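Local coordinates for protein TAF6 (Antonospora locustae, PDB 4ATG) that probably serves as a subunit of the general transcription factor TFIID, its C-terminal HEAT repeat domain taking part in Taf6-Taf9 complex formation, at residues Ala28-Gln39 / Leu69-Phe80. Numbering follows the deposited sequence.
Sequences AIECLEKESGLQ and LYFSLIKNKHVF
Asn76 ND2 spends both of its hydrogens on the C-terminal end of helix 25-34 and the residue just past it. One goes to Leu32 O at 2.8 Å, met from well above the carbonyl plane, and the other to Glu35 O at 3.0 Å, lying close to the plane of the amide. With CG anti to the backbone N (chi1 -169°), the amide reaches across from the end of its own helix, while OD1 accepts the backbone N of His78 at 2.8 Å in an Asx turn. The three bonds fix the rotation of this buried amide, so a single side chain both shapes the turn after helix 60-75 and ties up carbonyls where helix 25-34 runs out.

A second amide joins the two loops farther along: Gln39, bent at chi2 (69°), pairs with the backbone of Phe80, OE1 taking its N at 2.9 Å and NE2 giving to its O at 3.0 Å, both nearly straight. On the solvent-facing side of the turn, Ser36 CB sits over one face of the His78 ring in a CH-pi contact, and Lys77 CG covers the opposite face. A water accepts from Leu38 N and donates to Glu35 O and His78 O, joining the two loops.

The helical segments 28-34 and 69-75 run nearly parallel, their axes 22° apart and 7.3 Å from each other at the closest point. Such closeness suits the small Ser72, whose OG donates to Ile29 O at 2.7 Å and also receives a water shared with Glu33 OE1. On the inner side Leu69 CD2 reaches Leu32 CD1 (3.8 Å), and Leu73 lies alongside Leu32.

Within this HEAT repeat domain, the pair packs side by side as neighbours in the helical array: helix 7-20 meets Leu38 and Leu69, helix 42-55 backs Leu32 and Leu69, and helix 104-121 takes Ile74 on the far side of helix 60-75.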
loop_
_atom_site.group_PDB
_atom_site.type_symbol
_atom_site.label_atom_id
_atom_site.label_comp_id
_atom_site.label_asym_id
_atom_site.label_seq_id
_atom_site.Cartn_x
_atom_site.Cartn_y
_atom_site.Cartn_z
ATOM N N ALA A 28 -6.050 13.113 12.851
ATOM C CA ALA A 28 -5.530 11.765 13.162
ATOM C C ALA A 28 -4.277 11.440 12.326
ATOM O O ALA A 28 -3.301 10.905 12.853
ATOM C CB ALA A 28 -6.615 10.714 12.903
ATOM N N ILE A 29 -4.292 11.785 11.029
ATOM C CA ILE A 29 -3.137 11.556 10.130
ATOM C C ILE A 29 -1.949 12.360 10.658
ATOM O O ILE A 29 -0.840 11.825 10.763
ATOM C CB ILE A 29 -3.514 11.924 8.661
ATOM C CG1 ILE A 29 -4.553 10.918 8.096
ATOM C CG2 ILE A 29 -2.276 11.989 7.754
ATOM C CD1 ILE A 29 -5.268 11.403 6.797
ATOM N N GLU A 30 -2.180 13.638 11.021
ATOM C CA GLU A 30 -1.090 14.467 11.585
ATOM C C GLU A 30 -0.572 13.860 12.895
ATOM O O GLU A 30 0.647 13.813 13.095
ATOM C CB GLU A 30 -1.543 15.924 11.828
ATOM C CG GLU A 30 -0.448 16.831 12.396
ATOM C CD GLU A 30 0.678 17.284 11.477
ATOM O OE1 GLU A 30 0.793 16.758 10.345
ATOM O OE2 GLU A 30 1.461 18.163 11.906
ATOM N N CYS A 31 -1.488 13.457 13.823
ATOM C CA CYS A 31 -1.081 12.869 15.112
ATOM C C CYS A 31 -0.149 11.690 14.930
ATOM O O CYS A 31 0.800 11.570 15.691
ATOM C CB CYS A 31 -2.286 12.461 15.956
ATOM S SG CYS A 31 -3.240 13.859 16.598
ATOM N N LEU A 32 -0.464 10.777 13.997
ATOM C CA LEU A 32 0.354 9.572 13.814
ATOM C C LEU A 32 1.713 9.848 13.179
ATOM O O LEU A 32 2.609 9.025 13.308
ATOM C CB LEU A 32 -0.404 8.438 13.103
ATOM C CG LEU A 32 -1.620 7.835 13.857
ATOM C CD1 LEU A 32 -1.932 6.452 13.338
ATOM C CD2 LEU A 32 -1.423 7.830 15.359
ATOM N N GLU A 33 1.883 11.012 12.555
ATOM C CA GLU A 33 3.188 11.404 12.018
ATOM C C GLU A 33 3.996 12.176 13.057
ATOM O O GLU A 33 5.219 12.137 13.021
ATOM C CB GLU A 33 3.030 12.324 10.801
ATOM C CG GLU A 33 4.359 12.437 10.068
ATOM C CD GLU A 33 4.472 13.430 8.939
ATOM O OE1 GLU A 33 3.443 13.717 8.294
ATOM O OE2 GLU A 33 5.607 13.886 8.670
ATOM N N LYS A 34 3.326 12.918 13.958
ATOM C CA LYS A 34 4.071 13.821 14.837
ATOM C C LYS A 34 4.216 13.425 16.293
ATOM O O LYS A 34 5.159 13.879 16.950
ATOM C CB LYS A 34 3.498 15.260 14.742
ATOM C CG LYS A 34 3.574 15.890 13.341
ATOM C CD LYS A 34 5.006 16.166 12.907
ATOM C CE LYS A 34 5.087 16.685 11.497
ATOM N NZ LYS A 34 6.485 17.046 11.150
ATOM N N GLU A 35 3.263 12.681 16.827
ATOM C CA GLU A 35 3.253 12.372 18.265
ATOM C C GLU A 35 4.328 11.426 18.720
ATOM O O GLU A 35 4.600 10.428 18.040
ATOM C CB GLU A 35 1.860 11.852 18.692
ATOM C CG GLU A 35 1.536 11.965 20.171
ATOM C CD GLU A 35 1.446 13.368 20.760
ATOM O OE1 GLU A 35 0.731 14.219 20.192
ATOM O OE2 GLU A 35 2.057 13.600 21.822
ATOM N N SER A 36 4.910 11.699 19.900
ATOM C CA SER A 36 5.911 10.801 20.487
ATOM C C SER A 36 5.193 9.837 21.423
ATOM O O SER A 36 4.031 10.067 21.773
ATOM C CB SER A 36 6.966 11.595 21.255
ATOM O OG SER A 36 6.364 12.237 22.367
ATOM N N GLY A 37 5.891 8.787 21.851
ATOM C CA GLY A 37 5.356 7.807 22.793
ATOM C C GLY A 37 4.339 6.840 22.226
ATOM O O GLY A 37 3.645 6.179 22.994
ATOM N N LEU A 38 4.264 6.695 20.880
ATOM C CA LEU A 38 3.288 5.791 20.254
ATOM C C LEU A 38 3.797 4.385 19.970
ATOM O O LEU A 38 3.007 3.559 19.499
ATOM C CB LEU A 38 2.795 6.371 18.903
ATOM C CG LEU A 38 2.188 7.770 18.890
ATOM C CD1 LEU A 38 1.937 8.234 17.432
ATOM C CD2 LEU A 38 0.936 7.814 19.705
ATOM N N GLN A 39 5.101 4.099 20.187
ATOM C CA GLN A 39 5.644 2.787 19.817
ATOM C C GLN A 39 4.772 1.582 20.238
ATOM O O GLN A 39 4.550 0.666 19.433
ATOM C CB GLN A 39 7.110 2.614 20.261
ATOM C CG GLN A 39 7.787 1.372 19.603
ATOM C CD GLN A 39 8.014 1.520 18.107
ATOM O OE1 GLN A 39 7.952 2.618 17.559
ATOM N NE2 GLN A 39 8.376 0.438 17.427
ATOM N N LEU A 69 -2.498 7.041 6.973
ATOM C CA LEU A 69 -2.096 6.704 8.351
ATOM C C LEU A 69 -0.854 5.819 8.326
ATOM O O LEU A 69 0.046 5.982 9.162
ATOM C CB LEU A 69 -3.237 6.020 9.104
ATOM C CG LEU A 69 -4.443 6.938 9.456
ATOM C CD1 LEU A 69 -5.588 6.088 10.009
ATOM C CD2 LEU A 69 -4.054 7.944 10.512
ATOM N N TYR A 70 -0.790 4.862 7.393
ATOM C CA TYR A 70 0.434 4.036 7.301
ATOM C C TYR A 70 1.648 4.926 7.010
ATOM O O TYR A 70 2.701 4.761 7.627
ATOM C CB TYR A 70 0.336 3.019 6.173
ATOM C CG TYR A 70 -0.490 1.781 6.470
ATOM C CD1 TYR A 70 -0.577 1.263 7.765
ATOM C CD2 TYR A 70 -1.118 1.085 5.444
ATOM C CE1 TYR A 70 -1.288 0.086 8.027
ATOM C CE2 TYR A 70 -1.814 -0.096 5.690
ATOM C CZ TYR A 70 -1.912 -0.581 6.984
ATOM O OH TYR A 70 -2.633 -1.724 7.204
ATOM N N PHE A 71 1.506 5.856 6.058
ATOM C CA PHE A 71 2.611 6.743 5.684
ATOM C C PHE A 71 3.013 7.623 6.856
ATOM O O PHE A 71 4.194 7.908 7.033
ATOM C CB PHE A 71 2.217 7.590 4.443
ATOM C CG PHE A 71 3.390 8.329 3.820
ATOM C CD1 PHE A 71 4.586 7.667 3.545
ATOM C CD2 PHE A 71 3.305 9.686 3.534
ATOM C CE1 PHE A 71 5.675 8.351 2.975
ATOM C CE2 PHE A 71 4.392 10.369 2.968
ATOM C CZ PHE A 71 5.566 9.697 2.698
ATOM N N SER A 72 2.035 8.069 7.670
ATOM C CA SER A 72 2.354 8.902 8.838
ATOM C C SER A 72 3.231 8.101 9.797
ATOM O O SER A 72 4.222 8.620 10.285
ATOM C CB SER A 72 1.087 9.334 9.579
ATOM O OG SER A 72 0.395 10.381 8.915
ATOM N N LEU A 73 2.857 6.847 10.077
ATOM C CA LEU A 73 3.645 6.021 11.022
ATOM C C LEU A 73 5.044 5.738 10.442
ATOM O O LEU A 73 6.052 5.828 11.160
ATOM C CB LEU A 73 2.902 4.703 11.283
ATOM C CG LEU A 73 1.622 4.782 12.137
ATOM C CD1 LEU A 73 0.958 3.383 12.210
ATOM C CD2 LEU A 73 1.933 5.253 13.544
ATOM N N ILE A 74 5.111 5.495 9.121
ATOM C CA ILE A 74 6.413 5.267 8.446
ATOM C C ILE A 74 7.311 6.509 8.594
ATOM O O ILE A 74 8.518 6.372 8.824
ATOM C CB ILE A 74 6.189 4.875 6.950
ATOM C CG1 ILE A 74 5.563 3.476 6.828
ATOM C CG2 ILE A 74 7.525 4.934 6.127
ATOM C CD1 ILE A 74 4.950 3.224 5.461
ATOM N N LYS A 75 6.729 7.716 8.472
ATOM C CA LYS A 75 7.474 8.994 8.573
ATOM C C LYS A 75 7.730 9.540 9.979
ATOM O O LYS A 75 8.528 10.468 10.141
ATOM C CB LYS A 75 6.787 10.096 7.743
ATOM C CG LYS A 75 6.796 9.859 6.220
ATOM C CD LYS A 75 8.188 9.940 5.587
ATOM C CE LYS A 75 8.626 11.339 5.205
ATOM N NZ LYS A 75 9.879 11.321 4.393
ATOM N N ASN A 76 7.028 9.021 10.974
ATOM C CA ASN A 76 7.146 9.508 12.354
ATOM C C ASN A 76 8.533 9.285 12.919
ATOM O O ASN A 76 8.975 8.153 13.076
ATOM C CB ASN A 76 6.018 8.912 13.240
ATOM C CG ASN A 76 5.876 9.536 14.604
ATOM O OD1 ASN A 76 6.835 10.049 15.180
ATOM N ND2 ASN A 76 4.655 9.530 15.148
ATOM N N LYS A 77 9.246 10.389 13.178
ATOM C CA LYS A 77 10.612 10.338 13.732
ATOM C C LYS A 77 10.649 9.720 15.165
ATOM O O LYS A 77 11.716 9.341 15.655
ATOM C CB LYS A 77 11.258 11.745 13.683
ATOM C CG LYS A 77 10.731 12.730 14.725
ATOM C CD LYS A 77 11.471 14.083 14.633
ATOM C CE LYS A 77 11.204 14.981 15.816
ATOM N NZ LYS A 77 11.789 16.329 15.613
ATOM N N HIS A 78 9.474 9.612 15.821
ATOM C CA HIS A 78 9.354 9.055 17.173
ATOM C C HIS A 78 8.827 7.631 17.172
ATOM O O HIS A 78 8.379 7.133 18.206
ATOM C CB HIS A 78 8.456 9.947 18.052
ATOM C CG HIS A 78 8.866 11.381 18.121
ATOM N ND1 HIS A 78 10.041 11.771 18.755
ATOM C CD2 HIS A 78 8.209 12.484 17.688
ATOM C CE1 HIS A 78 10.061 13.096 18.682
ATOM N NE2 HIS A 78 8.965 13.569 18.068
ATOM N N VAL A 79 8.836 6.974 16.005
ATOM C CA VAL A 79 8.398 5.590 15.845
ATOM C C VAL A 79 9.569 4.828 15.186
ATOM O O VAL A 79 10.312 5.417 14.409
ATOM C CB VAL A 79 7.122 5.569 14.958
ATOM C CG1 VAL A 79 6.885 4.228 14.271
ATOM C CG2 VAL A 79 5.866 6.005 15.757
ATOM N N PHE A 80 9.694 3.528 15.475
ATOM C CA PHE A 80 10.665 2.637 14.828
ATOM C C PHE A 80 9.834 1.663 14.035
ATOM O O PHE A 80 9.266 0.722 14.598
ATOM C CB PHE A 80 11.529 1.907 15.872
ATOM C CG PHE A 80 12.542 0.985 15.247
ATOM C CD1 PHE A 80 13.448 1.456 14.308
ATOM C CD2 PHE A 80 12.603 -0.356 15.608
ATOM C CE1 PHE A 80 14.400 0.597 13.733
ATOM C CE2 PHE A 80 13.580 -1.206 15.063
ATOM C CZ PHE A 80 14.456 -0.731 14.109
HETATM O O HOH W 1 7.795 12.983 13.062
HETATM O O HOH W 2 1.241 12.422 7.396
HETATM O O HOH W 3 7.899 13.542 10.245
HETATM O O HOH W 4 6.930 15.613 16.376
HETATM O O HOH W 5 5.646 7.898 18.629
#